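Local coordinates for VP1 (PDB 4PCG), which forms the pentameric building block of the outer polyomavirus capsid and probably takes part in attachment to host-cell receptors, at residues V66-I71 and I221-G226; T109-E114 and N244-D249; S126-I131 and E185-F190; M140-G145 and I174-A179. All blocks are in the same frame, centred on the assembly; numbering follows the deposited sequence.

In this jelly-roll fragment of the longer VP1, residues 66-71 come first from the N terminus, at the end of strand 62-67, and contact 1 closes the loop back to 221-226. Residues 109-114 follow inside that loop, but their partner 244-249 lies beyond it, so contacts 1 and 2 cross; their centres are 46 Å apart. Contact 3 (126-131 with 185-190) is nested within both, and contact 4 (140-145 with 174-179) within contact 3. Contacts 1 and 3 meet at one end of the jelly roll, where Asn186 is hydrogen-bonded to Leu222 O. Contacts 3 and 4 share the sheet in which strands 129-132 and 177-179 are neighbours, while contact 2 joins loops at the subunit interfaces.

Contact 1: V66-I71 and I221-G226; sequences VNLPEI and ILCLFG
Leu68 and Gly226 meet through their backbones, where the two segments come closest, with CA atoms 5.9 Å apart. Leu68 N donates to Gly226 O over 3.0 Å, and the N-H...O angle of 170° makes the bond nearly straight, although the donor is tilted 22° from the carbonyl plane. A water extends this link: it gives one hydrogen bond to Gly226 O, at 2.7 Å, and another to Leu68 O. Gly226 O therefore accepts two bonds, one from the chain and one from solvent.

Leu68 CB lies 3.7 Å from Gly226 O and CG is only slightly farther from the same oxygen, so the root of the side chain runs alongside the acceptor. With CG anti to the carbonyl carbon (chi1 -57°), the branch reaches on to Cys223, where Leu68 CD1 touches Cys223 CB at 3.6 Å and Cys223 SG at 3.7 Å. Thus a single methyl makes the apolar half of the contact.

Cys223 and Gly226 are brought to the same side chain by a type I turn, closed by Gly226 N bonding to Cys223 O. Cys223 is also the centre of an inverse gamma turn, and Gly226 ends the bend with a positive phi.

The contact lies at the margin of the jelly roll, where the end of strand 62-67, paired with 227-239, meets the turn after strand 211-222, paired with 79-93. Leu68 also packs on Val23 of strand 9-27, Trp83 of strand 79-93 and Phe269 of strand 256-274, while Cys223 shares Phe269 and touches Ile228 of strand 227-239.

Contact 2: T109-E114 and N244-D249; sequences TPAGVE and NPTLSD
Ala111 and Thr246 mark the closest backbone approach, with CA atoms 7.1 Å apart, and no hydrogen bond spans the two segments, so side chains alone make the contact. Both CB atoms at this point are directed at the facing segment. Ala111 CB meets Thr246 CG2 methyl to methyl at 3.3 Å, tighter than usual van der Waals contact. The threonine presents this methyl because its hydroxyl is turned away from the backbone N (chi1 -168°), which leaves CG2 between the N and the carbonyl carbon. OG1 is then used by Arg255 of the same chain in a hydrogen bond.

Leu247 CD2 lies 3.7 Å from Glu114 OE2, and the two side chains cross at about a right angle; CD2 is the leucine atom that reaches the carboxylate. Glu114 reaches it although its CB does not point at the facing segment: beyond CG the chain is extended, with chi2 -171°, and carries the carboxylate across. The other oxygen, OE1, accepts a hydrogen bond from Ser197 N of a neighbouring subunit, which ties this end of the side chain to the interface.

These contacts join the loop after strand 109-110 to the one between strands 227-239 and 256-274, within a region where subunits of the pentamer meet. Chemically, across the segments there is only van der Waals contact, methyl on methyl and methyl on carboxylate oxygen, whereas Thr246 OG1 and Glu114 OE1 are satisfied by partners beyond both segments, one in the same chain and one across the interface.

Contact 3: S126-I131 and E185-F190; sequences SPLDVI and ENCRYF
Leu128 CD1 forms the apolar side of the contact, resting 4.2 Å from Cys187 SG and 4.4 Å from Tyr189 CD2, with an oblique approach to the tyrosine ring. The methyl gets there because CG is turned away from the backbone N (chi1 -179°). Beside this patch, two acids face each other: Asp129 OD2 and Glu185 OE2 are 4.2 Å apart, their carboxylate planes 89° from parallel. A water lies between them and donates to both, at 2.6 Å to Asp129 OD2 and 3.1 Å to Glu185 OE2, which probably eases the repulsion between like charges. A second water accepts from Asn186 ND2 at 2.8 Å and is weakly linked to Ser126 OG.

Strand 187-194 pairs with strand 117-124 in the jelly roll, whereas strand 129-132 is the middle strand of a separate three-stranded sheet, so side chains and water join the two here. Farther out, Asn184 OD1 receives the Asp129 backbone N-H, and Phe120 of strand 117-124 packs against both Leu128 and Tyr189. Across the pentamer interface, Asn207 of a neighbouring subunit bonds to Cys187 O and Tyr189 N, while Phe190 pairs with a strand of that subunit.

Contact 4: M140-G145 and I174-A179; sequences MNVAAG and IEIWSA
A small, wholly apolar contact joins two loop-borne elements of the jelly-roll protein: strand 141-142, which pairs in parallel with strand 52-53, and the loop leading into strand 177-179, an outer strand of a three-stranded antiparallel sheet within this chain. No hydrogen bond crosses between the segments, and their nearest CA atoms, those of Val142 and Ile176, remain 8.7 Å apart; the side chains bridge the distance.

Ile176 supplies one side of the contact. Its CG1 is anti to the carbonyl carbon (chi1 -66°), and the chain ends in CD1, which is received by two residues. Val142 brings CG2, 3.7 Å from Ile176 CD1 and 4.0 Å from Ile176 CG1, the two side chains crossing at a slant. Met140 bends at chi3 (83°) to bring CE beside the same CD1, running past the isoleucine in the opposite direction. Leu53 of strand 52-53 touches both Met140 and Ile176, and Ser100 of a neighbouring subunit packs on Met140. The bound sodium ion, about 8 Å from the Met140 side chain, is held by Thr48, Thr50, Thr52 and Asp54. The other branch of the isoleucine, Ile176 CG2, sits 3.5 Å above the plane of the Trp177 ring, offset toward its rim.

Contact 1: V66-I71 and I221-G226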
# COMPACT_ATOMS: atom_id res chain seq x y z
N VAL B 66 1.81 -34.54 8.78
CA VAL B 66 2.95 -34.93 9.59
C VAL B 66 2.50 -35.53 10.90
O VAL B 66 1.80 -34.87 11.68
CB VAL B 66 3.85 -33.71 9.88
CG1 VAL B 66 5.03 -34.14 10.73
CG2 VAL B 66 4.31 -33.08 8.57
N ASN B 67 2.89 -36.78 11.14
CA ASN B 67 2.51 -37.49 12.34
C ASN B 67 3.22 -36.93 13.54
O ASN B 67 4.36 -36.51 13.44
CB ASN B 67 2.79 -38.98 12.21
CG ASN B 67 1.82 -39.69 11.28
OD1 ASN B 67 0.62 -39.36 11.23
ND2 ASN B 67 2.32 -40.67 10.56
N LEU B 68 2.51 -36.85 14.64
CA LEU B 68 3.04 -36.35 15.89
C LEU B 68 3.32 -37.52 16.83
O LEU B 68 2.71 -38.59 16.74
CB LEU B 68 2.02 -35.41 16.51
CG LEU B 68 1.60 -34.24 15.63
CD1 LEU B 68 0.46 -33.43 16.25
CD2 LEU B 68 2.80 -33.36 15.31
N PRO B 69 4.22 -37.32 17.80
CA PRO B 69 4.56 -38.41 18.70
C PRO B 69 3.40 -38.88 19.58
O PRO B 69 2.57 -38.06 20.00
CB PRO B 69 5.66 -37.82 19.61
CG PRO B 69 6.00 -36.50 19.07
CD PRO B 69 4.88 -36.05 18.18
N GLU B 70 3.33 -40.18 19.84
CA GLU B 70 2.41 -40.71 20.83
C GLU B 70 2.67 -40.04 22.18
O GLU B 70 3.82 -39.86 22.58
CB GLU B 70 2.61 -42.21 21.02
CG GLU B 70 1.94 -43.08 19.97
CD GLU B 70 1.77 -44.52 20.44
OE1 GLU B 70 1.93 -44.80 21.66
OE2 GLU B 70 1.48 -45.38 19.58
N ILE B 71 1.59 -39.69 22.87
CA ILE B 71 1.70 -39.16 24.21
C ILE B 71 1.51 -40.30 25.21
O ILE B 71 0.46 -40.94 25.23
CB ILE B 71 0.67 -38.04 24.44
CG1 ILE B 71 0.96 -36.86 23.53
CG2 ILE B 71 0.70 -37.59 25.89
CD1 ILE B 71 -0.12 -35.78 23.51
N ILE B 221 -5.01 -25.41 17.43
CA ILE B 221 -5.42 -26.55 16.60
C ILE B 221 -5.22 -27.84 17.38
O ILE B 221 -4.10 -28.18 17.77
CB ILE B 221 -4.61 -26.61 15.31
CG1 ILE B 221 -4.73 -25.31 14.52
CG2 ILE B 221 -5.04 -27.79 14.47
CD1 ILE B 221 -6.14 -24.88 14.22
N LEU B 222 -6.31 -28.57 17.59
CA LEU B 222 -6.28 -29.78 18.39
C LEU B 222 -6.06 -30.97 17.44
O LEU B 222 -6.93 -31.26 16.61
CB LEU B 222 -7.56 -29.96 19.17
CG LEU B 222 -7.89 -28.84 20.15
CD1 LEU B 222 -9.15 -29.17 20.89
CD2 LEU B 222 -6.75 -28.56 21.14
N CYS B 223 -4.93 -31.66 17.59
CA CYS B 223 -4.54 -32.69 16.62
C CYS B 223 -5.16 -34.03 16.97
O CYS B 223 -4.48 -34.98 17.32
CB CYS B 223 -3.02 -32.71 16.44
SG CYS B 223 -2.46 -31.15 15.72
N LEU B 224 -6.48 -34.08 16.86
CA LEU B 224 -7.25 -35.22 17.33
C LEU B 224 -7.03 -36.49 16.51
O LEU B 224 -7.25 -37.58 17.00
CB LEU B 224 -8.75 -34.86 17.36
CG LEU B 224 -9.08 -33.67 18.29
CD1 LEU B 224 -10.52 -33.21 18.12
CD2 LEU B 224 -8.77 -34.01 19.71
N PHE B 225 -6.59 -36.33 15.27
CA PHE B 225 -6.32 -37.46 14.39
C PHE B 225 -4.85 -37.84 14.48
O PHE B 225 -4.41 -38.72 13.76
CB PHE B 225 -6.64 -37.11 12.92
CG PHE B 225 -8.11 -37.06 12.58
CD1 PHE B 225 -9.10 -37.47 13.46
CD2 PHE B 225 -8.49 -36.57 11.32
CE1 PHE B 225 -10.44 -37.41 13.10
CE2 PHE B 225 -9.82 -36.53 10.96
CZ PHE B 225 -10.79 -36.95 11.84
N GLY B 226 -4.07 -37.16 15.33
CA GLY B 226 -2.68 -37.61 15.58
C GLY B 226 -1.64 -37.03 14.64
O GLY B 226 -0.48 -37.45 14.65
O HOH W 1 0.65 -39.70 15.58

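Contact 2: T109-E114 and N244-D249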
# COMPACT_ATOMS: atom_id res chain seq x y z
N THR B 109 14.63 -5.07 -21.83
CA THR B 109 14.86 -5.31 -20.40
C THR B 109 14.46 -6.74 -19.98
O THR B 109 13.58 -7.36 -20.61
CB THR B 109 14.15 -4.19 -19.57
OG1 THR B 109 14.79 -4.02 -18.28
CG2 THR B 109 12.65 -4.48 -19.43
N PRO B 110 15.06 -7.27 -18.90
CA PRO B 110 14.60 -8.56 -18.41
C PRO B 110 13.12 -8.56 -18.05
O PRO B 110 12.59 -7.55 -17.59
CB PRO B 110 15.45 -8.78 -17.15
CG PRO B 110 16.66 -8.00 -17.39
CD PRO B 110 16.25 -6.80 -18.17
N ALA B 111 12.46 -9.69 -18.25
CA ALA B 111 11.02 -9.77 -18.08
C ALA B 111 10.60 -9.85 -16.62
O ALA B 111 9.56 -9.31 -16.23
CB ALA B 111 10.48 -10.98 -18.81
N GLY B 112 11.39 -10.56 -15.83
CA GLY B 112 11.00 -10.90 -14.48
C GLY B 112 9.73 -11.74 -14.37
O GLY B 112 9.21 -12.30 -15.34
N VAL B 113 9.24 -11.82 -13.16
CA VAL B 113 7.98 -12.50 -12.90
C VAL B 113 6.90 -11.45 -12.68
O VAL B 113 7.09 -10.45 -11.97
CB VAL B 113 8.08 -13.52 -11.75
CG1 VAL B 113 8.72 -12.93 -10.53
CG2 VAL B 113 6.71 -14.11 -11.43
N GLU B 114 5.77 -11.65 -13.35
CA GLU B 114 4.62 -10.78 -13.15
C GLU B 114 3.34 -11.47 -13.59
O GLU B 114 3.36 -12.38 -14.43
CB GLU B 114 4.80 -9.44 -13.86
CG GLU B 114 5.11 -9.57 -15.33
CD GLU B 114 5.52 -8.26 -16.02
OE1 GLU B 114 6.03 -7.28 -15.40
OE2 GLU B 114 5.31 -8.19 -17.25
N ASN B 244 15.26 -16.06 -24.01
CA ASN B 244 14.25 -15.88 -25.06
C ASN B 244 13.37 -14.67 -24.77
O ASN B 244 13.17 -14.32 -23.60
CB ASN B 244 13.34 -17.11 -25.11
CG ASN B 244 14.03 -18.32 -25.71
OD1 ASN B 244 15.17 -18.25 -26.11
ND2 ASN B 244 13.30 -19.43 -25.80
N PRO B 245 12.82 -14.06 -25.82
CA PRO B 245 11.78 -13.05 -25.63
C PRO B 245 10.54 -13.65 -25.02
O PRO B 245 10.30 -14.86 -25.13
CB PRO B 245 11.47 -12.55 -27.04
CG PRO B 245 12.53 -13.09 -27.91
CD PRO B 245 13.11 -14.29 -27.25
N THR B 246 9.77 -12.81 -24.34
CA THR B 246 8.52 -13.20 -23.74
C THR B 246 7.60 -11.97 -23.70
O THR B 246 7.99 -10.90 -24.13
CB THR B 246 8.71 -13.82 -22.35
OG1 THR B 246 7.49 -14.45 -21.93
CG2 THR B 246 9.14 -12.76 -21.31
N LEU B 247 6.38 -12.18 -23.23
CA LEU B 247 5.34 -11.14 -23.22
C LEU B 247 5.04 -10.62 -24.60
O LEU B 247 4.90 -9.42 -24.83
CB LEU B 247 5.73 -9.98 -22.29
CG LEU B 247 4.55 -9.24 -21.65
CD1 LEU B 247 3.79 -10.14 -20.68
CD2 LEU B 247 5.06 -8.00 -20.93
N SER B 248 4.95 -11.55 -25.55
CA SER B 248 4.54 -11.25 -26.91
C SER B 248 3.74 -12.44 -27.47
O SER B 248 3.86 -13.56 -26.96
CB SER B 248 5.77 -10.98 -27.77
OG SER B 248 6.52 -12.18 -27.92
N ASP B 249 2.95 -12.19 -28.51
CA ASP B 249 2.18 -13.26 -29.16
C ASP B 249 3.13 -14.33 -29.71
O ASP B 249 2.92 -15.53 -29.50
CB ASP B 249 1.30 -12.71 -30.29
CG ASP B 249 0.20 -13.69 -30.76
OD1 ASP B 249 -0.10 -14.68 -30.04
OD2 ASP B 249 -0.38 -13.47 -31.84

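Contact 3: S126-I131 and E185-F190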
# COMPACT_ATOMS: atom_id res chain seq x y z
N SER B 126 -7.24 -31.61 10.48
CA SER B 126 -7.77 -32.52 9.47
C SER B 126 -7.59 -31.79 8.13
O SER B 126 -7.21 -30.63 8.09
CB SER B 126 -9.23 -32.86 9.75
OG SER B 126 -10.01 -31.71 9.74
N PRO B 127 -7.81 -32.49 7.01
CA PRO B 127 -7.58 -31.82 5.72
C PRO B 127 -8.39 -30.55 5.49
O PRO B 127 -9.50 -30.39 6.01
CB PRO B 127 -8.01 -32.88 4.70
CG PRO B 127 -7.92 -34.18 5.40
CD PRO B 127 -8.25 -33.89 6.84
N LEU B 128 -7.85 -29.67 4.66
CA LEU B 128 -8.47 -28.41 4.31
C LEU B 128 -9.78 -28.67 3.56
O LEU B 128 -9.78 -29.38 2.55
CB LEU B 128 -7.54 -27.61 3.40
CG LEU B 128 -8.03 -26.23 2.95
CD1 LEU B 128 -8.11 -25.26 4.13
CD2 LEU B 128 -7.17 -25.68 1.84
N ASP B 129 -10.86 -28.07 4.04
CA ASP B 129 -12.14 -28.11 3.34
C ASP B 129 -12.13 -27.05 2.24
O ASP B 129 -11.73 -25.88 2.48
CB ASP B 129 -13.28 -27.83 4.31
CG ASP B 129 -13.37 -28.85 5.43
OD1 ASP B 129 -13.68 -30.02 5.11
OD2 ASP B 129 -13.20 -28.47 6.62
N VAL B 130 -12.52 -27.46 1.04
CA VAL B 130 -12.54 -26.54 -0.12
C VAL B 130 -13.87 -26.60 -0.90
O VAL B 130 -14.63 -27.58 -0.79
CB VAL B 130 -11.38 -26.80 -1.10
CG1 VAL B 130 -10.05 -26.30 -0.53
CG2 VAL B 130 -11.29 -28.27 -1.50
N ILE B 131 -14.10 -25.57 -1.70
CA ILE B 131 -15.26 -25.42 -2.54
C ILE B 131 -14.69 -25.33 -3.97
O ILE B 131 -13.77 -24.56 -4.20
CB ILE B 131 -16.03 -24.13 -2.25
CG1 ILE B 131 -16.47 -24.02 -0.79
CG2 ILE B 131 -17.29 -24.06 -3.13
CD1 ILE B 131 -16.98 -22.63 -0.40
N GLU B 185 -13.24 -26.04 10.71
CA GLU B 185 -13.45 -25.75 12.13
C GLU B 185 -12.16 -25.75 12.96
O GLU B 185 -11.96 -24.92 13.85
CB GLU B 185 -14.47 -26.75 12.74
CG GLU B 185 -15.90 -26.59 12.22
CD GLU B 185 -16.20 -27.24 10.84
OE1 GLU B 185 -17.40 -27.21 10.44
OE2 GLU B 185 -15.31 -27.77 10.15
N ASN B 186 -11.30 -26.70 12.71
CA ASN B 186 -10.14 -26.89 13.61
C ASN B 186 -8.93 -26.68 12.71
O ASN B 186 -8.04 -27.51 12.60
CB ASN B 186 -10.27 -28.31 14.17
CG ASN B 186 -9.11 -28.74 15.06
OD1 ASN B 186 -8.60 -27.98 15.89
ND2 ASN B 186 -8.72 -29.99 14.91
N CYS B 187 -8.95 -25.53 12.05
CA CYS B 187 -7.93 -25.15 11.08
C CYS B 187 -7.85 -23.64 11.05
O CYS B 187 -8.85 -22.97 11.26
CB CYS B 187 -8.36 -25.69 9.74
SG CYS B 187 -7.54 -25.02 8.30
N ARG B 188 -6.65 -23.10 10.84
CA ARG B 188 -6.49 -21.69 10.54
C ARG B 188 -5.88 -21.57 9.16
O ARG B 188 -4.92 -22.29 8.83
CB ARG B 188 -5.56 -21.02 11.53
CG ARG B 188 -5.92 -21.26 12.98
CD ARG B 188 -7.31 -20.81 13.39
NE ARG B 188 -7.42 -21.14 14.82
CZ ARG B 188 -8.26 -22.00 15.38
NH1 ARG B 188 -8.16 -22.20 16.70
NH2 ARG B 188 -9.22 -22.62 14.70
N TYR B 189 -6.41 -20.63 8.38
CA TYR B 189 -5.85 -20.40 7.05
C TYR B 189 -5.84 -18.92 6.72
O TYR B 189 -6.63 -18.13 7.27
CB TYR B 189 -6.56 -21.25 5.97
CG TYR B 189 -8.00 -20.90 5.77
CD1 TYR B 189 -8.38 -19.82 4.96
CD2 TYR B 189 -9.01 -21.61 6.41
CE1 TYR B 189 -9.70 -19.49 4.79
CE2 TYR B 189 -10.34 -21.29 6.23
CZ TYR B 189 -10.68 -20.22 5.43
OH TYR B 189 -12.01 -19.89 5.30
N PHE B 190 -4.96 -18.57 5.79
CA PHE B 190 -4.84 -17.21 5.33
C PHE B 190 -4.48 -17.23 3.87
O PHE B 190 -3.57 -17.96 3.47
CB PHE B 190 -3.76 -16.40 6.06
CG PHE B 190 -3.71 -14.99 5.54
CD1 PHE B 190 -4.81 -14.14 5.73
CD2 PHE B 190 -2.67 -14.56 4.73
CE1 PHE B 190 -4.82 -12.86 5.18
CE2 PHE B 190 -2.68 -13.28 4.19
CZ PHE B 190 -3.75 -12.43 4.42
O HOH W 2 -10.14 -31.56 13.01
O HOH W 3 -13.10 -29.62 8.91

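Contact 4: M140-G145 and I174-A179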
# COMPACT_ATOMS: atom_id res chain seq x y z
N MET B 140 -15.26 -23.47 -20.14
CA MET B 140 -14.01 -23.95 -19.58
C MET B 140 -14.14 -25.38 -19.09
O MET B 140 -15.16 -25.73 -18.52
CB MET B 140 -13.54 -23.05 -18.43
CG MET B 140 -12.04 -23.06 -18.25
SD MET B 140 -11.50 -22.29 -16.73
CE MET B 140 -11.72 -23.63 -15.58
N ASN B 141 -13.11 -26.17 -19.33
CA ASN B 141 -13.04 -27.55 -18.89
C ASN B 141 -11.87 -27.73 -17.94
O ASN B 141 -10.93 -26.93 -17.93
CB ASN B 141 -12.91 -28.48 -20.11
CG ASN B 141 -14.04 -28.29 -21.09
OD1 ASN B 141 -15.19 -28.60 -20.78
ND2 ASN B 141 -13.74 -27.75 -22.28
N VAL B 142 -11.95 -28.75 -17.10
CA VAL B 142 -10.83 -29.12 -16.24
C VAL B 142 -10.33 -30.47 -16.74
O VAL B 142 -11.09 -31.43 -16.88
CB VAL B 142 -11.24 -29.23 -14.74
CG1 VAL B 142 -10.07 -29.64 -13.89
CG2 VAL B 142 -11.79 -27.91 -14.25
N ALA B 143 -9.03 -30.57 -16.99
CA ALA B 143 -8.47 -31.79 -17.52
C ALA B 143 -8.72 -32.99 -16.58
O ALA B 143 -8.80 -32.83 -15.34
CB ALA B 143 -6.99 -31.62 -17.79
N ALA B 144 -8.80 -34.18 -17.18
CA ALA B 144 -9.25 -35.40 -16.47
C ALA B 144 -8.34 -35.77 -15.29
O ALA B 144 -8.79 -36.37 -14.32
CB ALA B 144 -9.36 -36.56 -17.42
N GLY B 145 -7.07 -35.43 -15.38
CA GLY B 145 -6.12 -35.68 -14.30
C GLY B 145 -6.26 -34.83 -13.04
O GLY B 145 -5.64 -35.13 -12.04
N ILE B 174 -5.51 -24.70 -7.85
CA ILE B 174 -5.94 -23.46 -7.22
C ILE B 174 -6.85 -22.60 -8.10
O ILE B 174 -7.54 -21.72 -7.60
CB ILE B 174 -4.76 -22.62 -6.68
CG1 ILE B 174 -3.91 -22.08 -7.84
CG2 ILE B 174 -3.94 -23.43 -5.69
CD1 ILE B 174 -2.75 -21.19 -7.38
N GLU B 175 -6.88 -22.85 -9.41
CA GLU B 175 -7.76 -22.09 -10.26
C GLU B 175 -9.21 -22.56 -10.16
O GLU B 175 -10.07 -22.00 -10.83
CB GLU B 175 -7.26 -22.13 -11.70
CG GLU B 175 -6.04 -21.26 -11.92
CD GLU B 175 -5.30 -21.63 -13.20
OE1 GLU B 175 -5.74 -21.20 -14.29
OE2 GLU B 175 -4.28 -22.36 -13.11
N ILE B 176 -9.48 -23.57 -9.31
CA ILE B 176 -10.80 -24.16 -9.12
C ILE B 176 -11.24 -24.17 -7.64
O ILE B 176 -12.41 -23.89 -7.36
CB ILE B 176 -10.81 -25.61 -9.67
CG1 ILE B 176 -10.63 -25.62 -11.21
CG2 ILE B 176 -12.08 -26.34 -9.29
CD1 ILE B 176 -11.81 -25.02 -11.97
N TRP B 177 -10.31 -24.50 -6.74
CA TRP B 177 -10.64 -24.84 -5.35
C TRP B 177 -10.26 -23.76 -4.36
O TRP B 177 -9.07 -23.45 -4.19
CB TRP B 177 -9.98 -26.17 -4.94
CG TRP B 177 -10.44 -27.34 -5.79
CD1 TRP B 177 -9.82 -27.82 -6.92
CD2 TRP B 177 -11.63 -28.14 -5.63
NE1 TRP B 177 -10.54 -28.88 -7.44
CE2 TRP B 177 -11.66 -29.08 -6.67
CE3 TRP B 177 -12.67 -28.16 -4.68
CZ2 TRP B 177 -12.68 -30.02 -6.82
CZ3 TRP B 177 -13.68 -29.10 -4.83
CH2 TRP B 177 -13.68 -30.01 -5.88
N SER B 178 -11.27 -23.23 -3.67
CA SER B 178 -11.12 -22.18 -2.65
C SER B 178 -11.39 -22.76 -1.25
O SER B 178 -12.28 -23.60 -1.10
CB SER B 178 -12.12 -21.05 -2.93
OG SER B 178 -11.95 -19.91 -2.09
N ALA B 179 -10.66 -22.28 -0.24
CA ALA B 179 -10.95 -22.64 1.17
C ALA B 179 -12.41 -22.36 1.50
O ALA B 179 -12.97 -21.38 1.07
CB ALA B 179 -10.04 -21.87 2.12